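Local structure of Blr6230 protein (Bradyrhizobium diazoefficiens USDA 110, 5NGG) at residues 42-47 with 186-191; 175-180 with 221-226; 50-55 with 77-82. The protein is a subclass B3 metallo-beta-lactamase (BJP-1), a zinc-dependent hydrolase that probably opens the ring of beta-lactam antibiotics. All blocks are in the same frame, centred on the assembly; numbering follows the deposited sequence.

Following the chain from the N terminus, residues 42-47 form the hairpin that opens the seven-stranded sheet and wait 139 residues for their partner, the end of strand 182-190 in the five-stranded sheet; interaction 1 thus ties the two sheets of the fold together. Inside that long loop lies interaction 3, a short closure in which 50-55, directly downstream in sequence, meets helix 77-86, which follows strand 65-69. Interaction 2 opens at 175-180, before interaction 1 has closed, and ends on helix 219-232, so the two cross. It joins a zinc-binding loop to that helix, on the other side of the chain's centre from interaction 3.

Interaction 1 of 3, residues 42-47 with 186-191; sequences QLIDNI and MTVKDG
Asp45 and Val188 meet at the middle of this contact. The Asp45 carboxylate receives the backbone N-H of Lys189, with N to OD2 2.8 Å and a nearly straight angle of 172°; the donor arrives on the anti side of OD2, 35° out of the carboxylate plane. Beside this bond Val188 spreads its two methyls along the turn: CG2 packs on Ile44 CD1 at 3.9 Å, CG1 on Ile47 CD1 at 3.8 Å. Two waters bridge the segments, one between Lys189 O and, weakly, Asp45 N, the other between Thr187 O and the side-chain OD1 of Asn46. Here the hairpin between strands 41-44 and 47-49, at the edge of one sheet of the alpha-beta/beta-alpha sandwich of metallo-beta-lactamases, is laid against strand 182-190 of the other sheet. Its type II' turn from Ile44 to Ile47 presents Asp45, whose CG stands anti to N (chi1 -165°), and a classic bulge places Leu43 and Ile44 together opposite Ile47. Gln42 NE2 donates to Asp45 O at 2.8 Å, a bond within the hairpin. Asn46 ND2 is bonded to Lys61 O in strand 58-62, which fixes the amide beside the water, while Lys189 turns its amine back to Asp194 and Lys192 O.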
ATOM      1  N   GLN A  42       4.904  14.340  -9.724  1.00  8.63           N
ATOM      2  CA  GLN A  42       5.985  14.321  -8.726  1.00  8.22           C
ATOM      3  C   GLN A  42       5.397  14.774  -7.388  1.00  8.50           C
ATOM      4  O   GLN A  42       4.937  15.915  -7.266  1.00  9.63           O
ATOM      5  CB  GLN A  42       7.130  15.254  -9.163  1.00  9.62           C
ATOM      6  CG  GLN A  42       8.324  15.193  -8.216  1.00 10.98           C
ATOM      7  CD  GLN A  42       9.417  16.170  -8.590  1.00 14.41           C
ATOM      8  OE1 GLN A  42       9.219  17.062  -9.416  1.00 18.46           O
ATOM      9  NE2 GLN A  42      10.567  16.022  -7.969  1.00 17.12           N
ATOM     10  N   LEU A  43       5.403  13.895  -6.395  1.00  7.79           N
ATOM     11  CA  LEU A  43       4.765  14.134  -5.113  1.00  7.93           C
ATOM     12  C   LEU A  43       5.725  14.847  -4.143  1.00  7.74           C
ATOM     13  O   LEU A  43       5.398  15.920  -3.614  1.00  9.26           O
ATOM     14  CB  LEU A  43       4.199  12.798  -4.606  1.00  7.97           C
ATOM     15  CG  LEU A  43       3.313  12.860  -3.384  1.00  8.00           C
ATOM     16  CD1 LEU A  43       2.371  11.637  -3.348  1.00  9.04           C
ATOM     17  CD2 LEU A  43       4.131  12.918  -2.089  1.00  8.87           C
ATOM     18  N   ILE A  44       6.890  14.253  -3.879  1.00  8.16           N
ATOM     19  CA  ILE A  44       7.948  14.918  -3.098  1.00  8.61           C
ATOM     20  C   ILE A  44       9.276  14.292  -3.502  1.00  8.65           C
ATOM     21  O   ILE A  44       9.399  13.086  -3.588  1.00  8.90           O
ATOM     22  CB  ILE A  44       7.716  14.829  -1.571  1.00  9.49           C
ATOM     23  CG1 ILE A  44       8.729  15.716  -0.831  1.00 10.50           C
ATOM     24  CG2 ILE A  44       7.717  13.377  -1.054  1.00  9.48           C
ATOM     25  CD1 ILE A  44       8.359  15.978   0.625  1.00 12.04           C
ATOM     26  N   ASP A  45      10.244  15.140  -3.822  1.00  9.74           N
ATOM     27  CA  ASP A  45      11.607  14.717  -4.154  1.00  9.72           C
ATOM     28  C   ASP A  45      11.527  13.603  -5.223  1.00  9.44           C
ATOM     29  O   ASP A  45      11.001  13.855  -6.316  1.00 10.73           O
ATOM     30  CB  ASP A  45      12.361  14.343  -2.878  1.00 10.60           C
ATOM     31  CG  ASP A  45      13.867  14.245  -3.060  1.00 13.01           C
ATOM     32  OD1 ASP A  45      14.403  14.531  -4.165  1.00 15.65           O
ATOM     33  OD2 ASP A  45      14.530  13.868  -2.056  1.00 14.85           O
ATOM     34  N   ASN A  46      12.047  12.407  -4.936  1.00  8.82           N
ATOM     35  CA  ASN A  46      12.121  11.326  -5.910  1.00  8.62           C
ATOM     36  C   ASN A  46      10.949  10.344  -5.861  1.00  7.81           C
ATOM     37  O   ASN A  46      11.049   9.266  -6.419  1.00  8.80           O
ATOM     38  CB  ASN A  46      13.465  10.599  -5.805  1.00  9.64           C
ATOM     39  CG  ASN A  46      13.741   9.963  -4.465  1.00 10.57           C
ATOM     40  OD1 ASN A  46      13.307  10.454  -3.414  1.00 12.42           O
ATOM     41  ND2 ASN A  46      14.546   8.907  -4.490  1.00 12.59           N
ATOM     42  N   ILE A  47       9.839  10.742  -5.240  1.00  7.09           N
ATOM     43  CA  ILE A  47       8.610   9.948  -5.144  1.00  6.62           C
ATOM     44  C   ILE A  47       7.569  10.535  -6.102  1.00  6.49           C
ATOM     45  O   ILE A  47       7.213  11.718  -5.984  1.00  7.25           O
ATOM     46  CB  ILE A  47       8.039   9.896  -3.719  1.00  7.34           C
ATOM     47  CG1 ILE A  47       9.042   9.315  -2.724  1.00  7.99           C
ATOM     48  CG2 ILE A  47       6.734   9.100  -3.716  1.00  7.53           C
ATOM     49  CD1 ILE A  47       8.625   9.423  -1.284  1.00  9.00           C
ATOM     50  N   MET A 186      11.230   5.891   4.297  1.00  8.59           N
ATOM     51  CA  MET A 186      12.402   6.424   3.580  0.70 10.19           C
ATOM     52  C   MET A 186      12.527   7.909   3.803  1.00  9.37           C
ATOM     53  O   MET A 186      11.570   8.583   4.153  1.00 11.45           O
ATOM     54  CB  MET A 186      12.394   6.123   2.085  0.70 10.58           C
ATOM     55  CG  MET A 186      11.281   6.788   1.303  0.70 10.57           C
ATOM     56  SD  MET A 186      11.423   6.540  -0.486  0.70 10.95           S
ATOM     57  CE  MET A 186      12.706   7.724  -0.877  0.70 11.23           C
ATOM     58  N   THR A 187      13.749   8.397   3.624  1.00 10.00           N
ATOM     59  CA  THR A 187      14.039   9.805   3.774  1.00  9.48           C
ATOM     60  C   THR A 187      14.046  10.479   2.394  1.00 10.20           C
ATOM     61  O   THR A 187      14.602   9.949   1.410  1.00 11.13           O
ATOM     62  CB  THR A 187      15.431   9.984   4.391  1.00 11.59           C
ATOM     63  OG1 THR A 187      15.471   9.238   5.603  1.00 13.24           O
ATOM     64  CG2 THR A 187      15.768  11.443   4.661  1.00 11.88           C
ATOM     65  N   VAL A 188      13.467  11.678   2.361  1.00  9.95           N
ATOM     66  CA  VAL A 188      13.518  12.563   1.185  1.00 10.19           C
ATOM     67  C   VAL A 188      14.041  13.919   1.617  1.00 10.50           C
ATOM     68  O   VAL A 188      14.133  14.204   2.824  1.00 11.42           O
ATOM     69  CB  VAL A 188      12.127  12.721   0.483  1.00 10.39           C
ATOM     70  CG1 VAL A 188      11.642  11.375  -0.039  1.00 10.69           C
ATOM     71  CG2 VAL A 188      11.101  13.360   1.408  1.00 10.61           C
ATOM     72  N   LYS A 189      14.338  14.762   0.636  1.00 11.30           N
ATOM     73  CA  LYS A 189      14.688  16.147   0.882  1.00 11.89           C
ATOM     74  C   LYS A 189      13.498  17.042   0.598  1.00 13.05           C
ATOM     75  O   LYS A 189      12.781  16.869  -0.398  1.00 15.71           O
ATOM     76  CB  LYS A 189      15.817  16.596  -0.033  1.00 14.75           C
ATOM     77  CG  LYS A 189      17.075  15.769   0.044  1.00 18.08           C
ATOM     78  CD  LYS A 189      17.652  15.634   1.435  1.00 19.14           C
ATOM     79  CE  LYS A 189      17.968  16.964   2.072  1.00 21.45           C
ATOM     80  NZ  LYS A 189      18.817  16.806   3.288  1.00 22.58           N
ATOM     81  N   ASP A 190      13.348  18.039   1.456  1.00 13.77           N
ATOM     82  CA  ASP A 190      12.504  19.181   1.211  1.00 14.79           C
ATOM     83  C   ASP A 190      13.420  20.390   1.377  1.00 17.22           C
ATOM     84  O   ASP A 190      13.813  20.752   2.501  1.00 17.77           O
ATOM     85  CB  ASP A 190      11.382  19.206   2.228  1.00 16.33           C
ATOM     86  CG  ASP A 190      10.506  20.400   2.071  1.00 17.12           C
ATOM     87  OD1 ASP A 190       9.966  20.584   0.965  1.00 17.84           O
ATOM     88  OD2 ASP A 190      10.368  21.157   3.045  1.00 19.40           O
ATOM     89  N   GLY A 191      13.820  20.990   0.262  1.00 20.30           N
ATOM     90  CA  GLY A 191      14.913  21.956   0.267  1.00 22.41           C
ATOM     91  C   GLY A 191      16.175  21.285   0.807  1.00 22.34           C
ATOM     92  O   GLY A 191      16.585  20.225   0.313  1.00 23.40           O
TER
HETATM   93  O   HOH W   1      11.150  17.720  -2.343  1.00 27.17           O
HETATM   94  O   HOH W   2      15.191  10.097  -1.345  1.00 16.32           O

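Interaction 2 of 3, residues 175-180 with 221-226; sequences PGHSPG and DDYRAT. With ZN (zinc ion), chain D.
The loop 175-180 runs across one side of helix 219-232, with Gly176 and Tyr223 CA atoms only 4.3 Å apart and the Gly176 backbone at a positive phi that glycine readily adopts. This is the metal-ligand loop after strand 167-173 in the metallo-beta-lactamase fold, and its His177 binds a zinc ion through NE2 at 2.1 Å; His101, His103 and a water complete the coordination. With no side chain in the way, Gly176 CA lies directly over the face of the Tyr223 ring, 3.8 Å from its centroid and 12° off the normal, a CH-pi contact, with Gly176 C and His177 N above the same face nearer the rim. The Tyr223 hydroxyl comes up against His177 CA, 3.4 Å from OH, and is bonded to Thr204 O. That same carbonyl takes the His177 ND1 hydrogen, so it is a shared second-shell acceptor that helps orient the imidazole, and it could make the ring a somewhat stronger zinc donor. Upstream, Pro175 is set across the Asp222 side chain at about a right angle, its CB 3.5 Å from OD2. The carboxylate itself is held by Arg126 in a salt bridge and by Tyr216. Thr226, one helical turn past Asp222, fastens the proline's carbonyl: with OG1 anti to the carbonyl carbon (chi1 -72°), its hydroxyl donates to Pro175 O at 2.7 Å, lying in the carbonyl plane on a lone pair at a C=O...OG1 angle of 137°.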
ATOM      1  N   PRO A 175       1.158  -5.554  10.741  1.00  9.99           N
ATOM      2  CA  PRO A 175       0.114  -6.502  10.368  1.00 10.07           C
ATOM      3  C   PRO A 175      -1.277  -6.120  10.855  1.00  9.71           C
ATOM      4  O   PRO A 175      -1.442  -5.249  11.710  1.00 10.04           O
ATOM      5  CB  PRO A 175       0.575  -7.805  11.033  1.00 12.13           C
ATOM      6  CG  PRO A 175       1.307  -7.335  12.251  1.00 13.32           C
ATOM      7  CD  PRO A 175       2.079  -6.134  11.743  1.00 11.36           C
ATOM      8  N   GLY A 176      -2.266  -6.804  10.301  1.00  9.26           N
ATOM      9  CA  GLY A 176      -3.680  -6.645  10.665  1.00  9.62           C
ATOM     10  C   GLY A 176      -4.497  -6.702   9.405  1.00  9.12           C
ATOM     11  O   GLY A 176      -5.206  -7.682   9.146  1.00  9.73           O
ATOM     12  N   HIS A 177      -4.365  -5.682   8.559  1.00  8.27           N
ATOM     13  CA  HIS A 177      -5.107  -5.670   7.315  1.00  8.15           C
ATOM     14  C   HIS A 177      -4.706  -6.895   6.441  1.00  8.15           C
ATOM     15  O   HIS A 177      -5.547  -7.440   5.712  1.00  7.95           O
ATOM     16  CB  HIS A 177      -4.898  -4.324   6.597  1.00  8.42           C
ATOM     17  CG  HIS A 177      -5.643  -4.206   5.314  1.00  7.58           C
ATOM     18  ND1 HIS A 177      -6.959  -3.816   5.226  1.00  7.76           N
ATOM     19  CD2 HIS A 177      -5.248  -4.479   4.058  1.00  7.41           C
ATOM     20  CE1 HIS A 177      -7.324  -3.826   3.949  1.00  7.91           C
ATOM     21  NE2 HIS A 177      -6.312  -4.242   3.222  1.00  7.49           N
ATOM     22  N   SER A 178      -3.432  -7.287   6.503  0.70  7.96           N
ATOM     23  CA  SER A 178      -2.983  -8.591   6.023  0.70  7.97           C
ATOM     24  C   SER A 178      -1.936  -9.085   7.015  0.70  8.15           C
ATOM     25  O   SER A 178      -1.378  -8.282   7.776  0.70  8.78           O
ATOM     26  CB  SER A 178      -2.393  -8.501   4.609  0.70  8.16           C
ATOM     27  OG  SER A 178      -1.093  -7.910   4.633  0.70  8.35           O
ATOM     28  N   PRO A 179      -1.632 -10.387   7.000  1.00  9.24           N
ATOM     29  CA  PRO A 179      -0.668 -10.881   7.988  1.00 10.72           C
ATOM     30  C   PRO A 179       0.755 -10.346   7.810  1.00 10.46           C
ATOM     31  O   PRO A 179       1.489 -10.222   8.800  1.00 12.46           O
ATOM     32  CB  PRO A 179      -0.753 -12.409   7.850  1.00 13.20           C
ATOM     33  CG  PRO A 179      -1.312 -12.633   6.498  1.00 14.35           C
ATOM     34  CD  PRO A 179      -2.254 -11.495   6.246  1.00 11.10           C
ATOM     35  N   GLY A 180       1.123 -10.058   6.570  1.00  9.34           N
ATOM     36  CA  GLY A 180       2.458  -9.569   6.226  1.00  9.46           C
ATOM     37  C   GLY A 180       2.506  -8.107   5.815  1.00  9.20           C
ATOM     38  O   GLY A 180       3.506  -7.681   5.235  1.00  9.92           O
ATOM     39  N   ASP A 221      -5.151  -8.866  17.566  1.00 13.64           N
ATOM     40  CA  ASP A 221      -3.940  -8.410  18.230  1.00 13.81           C
ATOM     41  C   ASP A 221      -3.030  -7.640  17.282  1.00 13.56           C
ATOM     42  O   ASP A 221      -2.471  -6.604  17.674  1.00 14.66           O
ATOM     43  CB  ASP A 221      -3.196  -9.591  18.873  1.00 16.69           C
ATOM     44  CG  ASP A 221      -3.871 -10.117  20.123  1.00 19.66           C
ATOM     45  OD1 ASP A 221      -4.316  -9.309  20.953  1.00 25.78           O
ATOM     46  OD2 ASP A 221      -3.922 -11.344  20.275  1.00 23.38           O
ATOM     47  N   ASP A 222      -2.893  -8.131  16.044  1.00 12.54           N
ATOM     48  CA  ASP A 222      -2.077  -7.448  15.045  1.00 12.52           C
ATOM     49  C   ASP A 222      -2.582  -6.008  14.790  1.00 11.93           C
ATOM     50  O   ASP A 222      -1.794  -5.050  14.806  1.00 12.92           O
ATOM     51  CB  ASP A 222      -1.996  -8.274  13.761  1.00 12.66           C
ATOM     52  CG  ASP A 222      -1.053  -9.464  13.846  1.00 13.47           C
ATOM     53  OD1 ASP A 222      -0.247  -9.613  14.810  1.00 17.20           O
ATOM     54  OD2 ASP A 222      -1.067 -10.246  12.862  1.00 14.37           O
ATOM     55  N   TYR A 223      -3.876  -5.844  14.532  1.00 10.76           N
ATOM     56  CA  TYR A 223      -4.435  -4.503  14.285  1.00 11.14           C
ATOM     57  C   TYR A 223      -4.131  -3.538  15.412  1.00 11.82           C
ATOM     58  O   TYR A 223      -3.714  -2.418  15.228  1.00 12.34           O
ATOM     59  CB  TYR A 223      -5.937  -4.564  14.097  1.00 10.47           C
ATOM     60  CG  TYR A 223      -6.440  -4.804  12.676  1.00  9.66           C
ATOM     61  CD1 TYR A 223      -6.486  -3.772  11.731  1.00  9.99           C
ATOM     62  CD2 TYR A 223      -6.956  -6.038  12.298  1.00 10.42           C
ATOM     63  CE1 TYR A 223      -7.006  -3.982  10.466  1.00  9.50           C
ATOM     64  CE2 TYR A 223      -7.490  -6.253  11.034  1.00  9.81           C
ATOM     65  CZ  TYR A 223      -7.502  -5.227  10.127  1.00  8.96           C
ATOM     66  OH  TYR A 223      -8.088  -5.474   8.901  1.00  8.91           O
ATOM     67  N   ARG A 224      -4.380  -3.968  16.646  0.50 14.57           N
ATOM     68  CA  ARG A 224      -4.183  -3.055  17.796  0.50 15.14           C
ATOM     69  C   ARG A 224      -2.693  -2.755  18.050  0.50 14.88           C
ATOM     70  O   ARG A 224      -2.346  -1.632  18.419  0.50 15.52           O
ATOM     71  CB  ARG A 224      -4.922  -3.553  19.047  0.50 15.65           C
ATOM     72  CG  ARG A 224      -6.446  -3.417  18.963  0.50 16.16           C
ATOM     73  CD  ARG A 224      -7.110  -4.264  20.030  0.50 16.90           C
ATOM     74  NE  ARG A 224      -8.543  -4.078  20.197  0.50 17.44           N
ATOM     75  CZ  ARG A 224      -9.246  -2.981  19.916  0.50 16.87           C
ATOM     76  NH1 ARG A 224      -8.674  -1.897  19.424  0.50 17.38           N
ATOM     77  NH2 ARG A 224     -10.554  -2.976  20.144  0.50 17.21           N
ATOM     78  N   ALA A 225      -1.810  -3.716  17.790  1.00 15.93           N
ATOM     79  CA  ALA A 225      -0.359  -3.430  17.834  1.00 15.56           C
ATOM     80  C   ALA A 225       0.007  -2.391  16.760  1.00 14.04           C
ATOM     81  O   ALA A 225       0.754  -1.443  17.012  1.00 12.91           O
ATOM     82  CB  ALA A 225       0.458  -4.701  17.638  1.00 18.09           C
ATOM     83  N   THR A 226      -0.588  -2.528  15.579  1.00 12.62           N
ATOM     84  CA  THR A 226      -0.313  -1.601  14.483  1.00 11.38           C
ATOM     85  C   THR A 226      -0.814  -0.175  14.721  1.00 11.63           C
ATOM     86  O   THR A 226      -0.095   0.792  14.430  1.00 10.99           O
ATOM     87  CB  THR A 226      -0.850  -2.214  13.183  1.00 10.27           C
ATOM     88  OG1 THR A 226       0.013  -3.301  12.849  1.00 10.87           O
ATOM     89  CG2 THR A 226      -0.898  -1.197  12.045  1.00 11.18           C
TER
HETATM   90 ZN    ZN D 302      -6.097  -4.636   1.204  1.00  7.71          ZN
HETATM   91  O   HOH W   3      -7.033  -3.860  -0.194  1.00  7.07           O

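Interaction 3 of 3, residues 50-55 with 77-82; sequences VGTDGI and TGMIKD
Ile80 reaches the loop 50-55 because its CG1 branch stands anti to the carbonyl carbon (chi1 -58°) and then folds again at chi2 (-50°), swinging CD1 toward the Val50 carbonyl. Thr52 turns its methyl to the helix in a similar way, CG2 anti to the carbonyl carbon and OG1 left between N and C (chi1 70°), so that the two branches face different surroundings. CD1 of Ile80 comes up beside the Val50 carbonyl oxygen, 3.5 Å from Val50 O, and lies 4.0 Å from Gly51 CA, while Thr52 CG2 adds a further contact with it at 4.2 Å. Met79, one residue earlier on the helix, has its SD 3.7 Å from Thr52 CG2; the two side chains cross at about a right angle. Val50 and Ile80 only graze each other, CG2 to CG2 4.5 Å. The contact packs the first turns of helix 77-86 against the loop that joins strands 47-49 and 58-62 in the metallo-beta-lactamase fold. Thr52 OG1, turned from the helix, is bonded to Trp34 O and accepts the N-H groups of Gly54 and Ile55, at 3.2 Å and 2.9 Å from their N atoms, in an ST turn and ST motif. Thr52 N donates to Ile55 O. The curl thus formed carries Gly54 O to His242 ND1, a second-shell bond to a zinc ligand. Val50 O has its own donor in Asn83 ND2, further along the same helix. Thr52 OG1 is engaged in the turn and with Trp34 O; the contact is therefore one of methyl and thioether packing without directional bonds between the segments.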
ATOM      1  N   VAL A  50       1.765   7.437  -9.621  1.00  5.89           N
ATOM      2  CA  VAL A  50       1.394   6.867 -10.928  1.00  6.50           C
ATOM      3  C   VAL A  50       0.152   5.972 -10.829  1.00  6.26           C
ATOM      4  O   VAL A  50      -0.112   5.154 -11.721  1.00  7.28           O
ATOM      5  CB  VAL A  50       2.569   6.112 -11.604  1.00  6.74           C
ATOM      6  CG1 VAL A  50       3.715   7.060 -11.916  1.00  7.81           C
ATOM      7  CG2 VAL A  50       3.058   4.964 -10.738  1.00  6.90           C
ATOM      8  N   GLY A  51      -0.622   6.123  -9.748  1.00  6.44           N
ATOM      9  CA  GLY A  51      -1.803   5.277  -9.528  1.00  6.78           C
ATOM     10  C   GLY A  51      -3.053   5.790 -10.227  1.00  6.91           C
ATOM     11  O   GLY A  51      -3.020   6.589 -11.175  1.00  7.95           O
ATOM     12  N   THR A  52      -4.183   5.282  -9.755  1.00  8.02           N
ATOM     13  CA  THR A  52      -5.496   5.615 -10.282  1.00  8.94           C
ATOM     14  C   THR A  52      -6.147   6.616  -9.328  1.00  8.71           C
ATOM     15  O   THR A  52      -5.555   7.048  -8.337  1.00  9.83           O
ATOM     16  CB  THR A  52      -6.360   4.351 -10.449  1.00  8.54           C
ATOM     17  OG1 THR A  52      -6.702   3.882  -9.154  1.00  8.55           O
ATOM     18  CG2 THR A  52      -5.630   3.258 -11.232  1.00 11.28           C
ATOM     19  N   ASP A  53      -7.400   6.976  -9.624  1.00  9.71           N
ATOM     20  CA  ASP A  53      -8.133   7.819  -8.700  1.00 10.96           C
ATOM     21  C   ASP A  53      -8.433   7.178  -7.333  1.00 10.51           C
ATOM     22  O   ASP A  53      -8.700   7.892  -6.374  1.00 12.57           O
ATOM     23  CB  ASP A  53      -9.417   8.314  -9.404  1.00 14.55           C
ATOM     24  CG  ASP A  53     -10.155   9.354  -8.631  1.00 17.86           C
ATOM     25  OD1 ASP A  53      -9.502  10.228  -8.012  1.00 22.64           O
ATOM     26  OD2 ASP A  53     -11.402   9.305  -8.677  1.00 24.16           O
ATOM     27  N   GLY A  54      -8.378   5.846  -7.262  1.00  8.59           N
ATOM     28  CA  GLY A  54      -8.731   5.135  -6.045  1.00  8.87           C
ATOM     29  C   GLY A  54      -7.697   4.191  -5.497  1.00  7.10           C
ATOM     30  O   GLY A  54      -7.913   3.699  -4.392  1.00  7.58           O
ATOM     31  N   ILE A  55      -6.594   3.938  -6.226  1.00  6.57           N
ATOM     32  CA  ILE A  55      -5.525   3.039  -5.776  1.00  6.26           C
ATOM     33  C   ILE A  55      -4.204   3.772  -6.020  1.00  5.45           C
ATOM     34  O   ILE A  55      -3.928   4.209  -7.139  1.00  6.38           O
ATOM     35  CB  ILE A  55      -5.524   1.693  -6.527  1.00  6.33           C
ATOM     36  CG1 ILE A  55      -6.791   0.892  -6.198  1.00  7.21           C
ATOM     37  CG2 ILE A  55      -4.265   0.896  -6.160  1.00  6.97           C
ATOM     38  CD1 ILE A  55      -7.028  -0.286  -7.099  1.00  7.21           C
ATOM     39  N   THR A  77      -3.123  -2.829 -15.197  1.00 10.28           N
ATOM     40  CA  THR A  77      -1.662  -2.801 -15.344  1.00 10.54           C
ATOM     41  C   THR A  77      -1.223  -1.922 -16.503  1.00 11.77           C
ATOM     42  O   THR A  77      -0.231  -1.191 -16.375  1.00 12.24           O
ATOM     43  CB  THR A  77      -1.106  -4.224 -15.453  1.00 11.88           C
ATOM     44  OG1 THR A  77      -1.562  -4.959 -14.319  1.00 12.03           O
ATOM     45  CG2 THR A  77       0.413  -4.262 -15.450  1.00 13.94           C
ATOM     46  N   GLY A  78      -1.951  -1.971 -17.619  1.00 12.17           N
ATOM     47  CA  GLY A  78      -1.638  -1.118 -18.745  1.00 12.92           C
ATOM     48  C   GLY A  78      -1.705   0.359 -18.430  1.00 14.07           C
ATOM     49  O   GLY A  78      -0.872   1.119 -18.879  1.00 14.58           O
ATOM     50  N   MET A  79      -2.718   0.762 -17.670  1.00 12.46           N
ATOM     51  CA  MET A  79      -2.862   2.130 -17.202  1.00 14.25           C
ATOM     52  C   MET A  79      -1.659   2.569 -16.354  1.00 12.73           C
ATOM     53  O   MET A  79      -1.139   3.660 -16.512  1.00 13.31           O
ATOM     54  CB  MET A  79      -4.154   2.326 -16.413  1.00 15.12           C
ATOM     55  CG  MET A  79      -4.269   3.703 -15.806  1.00 15.38           C
ATOM     56  SD  MET A  79      -5.799   3.950 -14.905  0.80 18.73           S
ATOM     57  CE  MET A  79      -6.921   4.225 -16.265  0.80 18.75           C
ATOM     58  N   ILE A  80      -1.249   1.734 -15.409  1.00 11.35           N
ATOM     59  CA  ILE A  80      -0.096   2.055 -14.586  1.00 11.36           C
ATOM     60  C   ILE A  80       1.149   2.225 -15.456  1.00 11.02           C
ATOM     61  O   ILE A  80       1.897   3.188 -15.284  1.00 11.31           O
ATOM     62  CB  ILE A  80       0.123   0.982 -13.490  1.00 11.72           C
ATOM     63  CG1 ILE A  80      -1.103   0.816 -12.564  1.00 11.79           C
ATOM     64  CG2 ILE A  80       1.364   1.299 -12.674  1.00 12.86           C
ATOM     65  CD1 ILE A  80      -1.686   2.078 -11.961  1.00 13.17           C
ATOM     66  N   LYS A  81       1.372   1.297 -16.382  1.00 12.23           N
ATOM     67  CA  LYS A  81       2.539   1.382 -17.257  1.00 13.72           C
ATOM     68  C   LYS A  81       2.482   2.677 -18.082  1.00 14.68           C
ATOM     69  O   LYS A  81       3.515   3.344 -18.298  1.00 15.24           O
ATOM     70  CB  LYS A  81       2.634   0.119 -18.134  1.00 15.00           C
ATOM     71  CG  LYS A  81       3.040  -1.133 -17.363  1.00 17.70           C
ATOM     72  CD  LYS A  81       3.506  -2.292 -18.226  1.00 21.43           C
ATOM     73  CE  LYS A  81       2.375  -2.974 -18.925  1.00 23.50           C
ATOM     74  NZ  LYS A  81       2.842  -4.197 -19.643  1.00 24.12           N
ATOM     75  N   ASP A  82       1.278   3.037 -18.532  1.00 14.33           N
ATOM     76  CA  ASP A  82       1.071   4.285 -19.265  1.00 15.32           C
ATOM     77  C   ASP A  82       1.415   5.519 -18.420  1.00 15.16           C
ATOM     78  O   ASP A  82       2.090   6.438 -18.919  1.00 16.83           O
ATOM     79  CB  ASP A  82      -0.363   4.368 -19.809  1.00 19.30           C
ATOM     80  CG  ASP A  82      -0.599   3.488 -21.031  0.60 31.36           C
ATOM     81  OD1 ASP A  82       0.370   2.976 -21.629  0.60 32.02           O
ATOM     82  OD2 ASP A  82      -1.780   3.316 -21.397  0.60 32.15           O
TER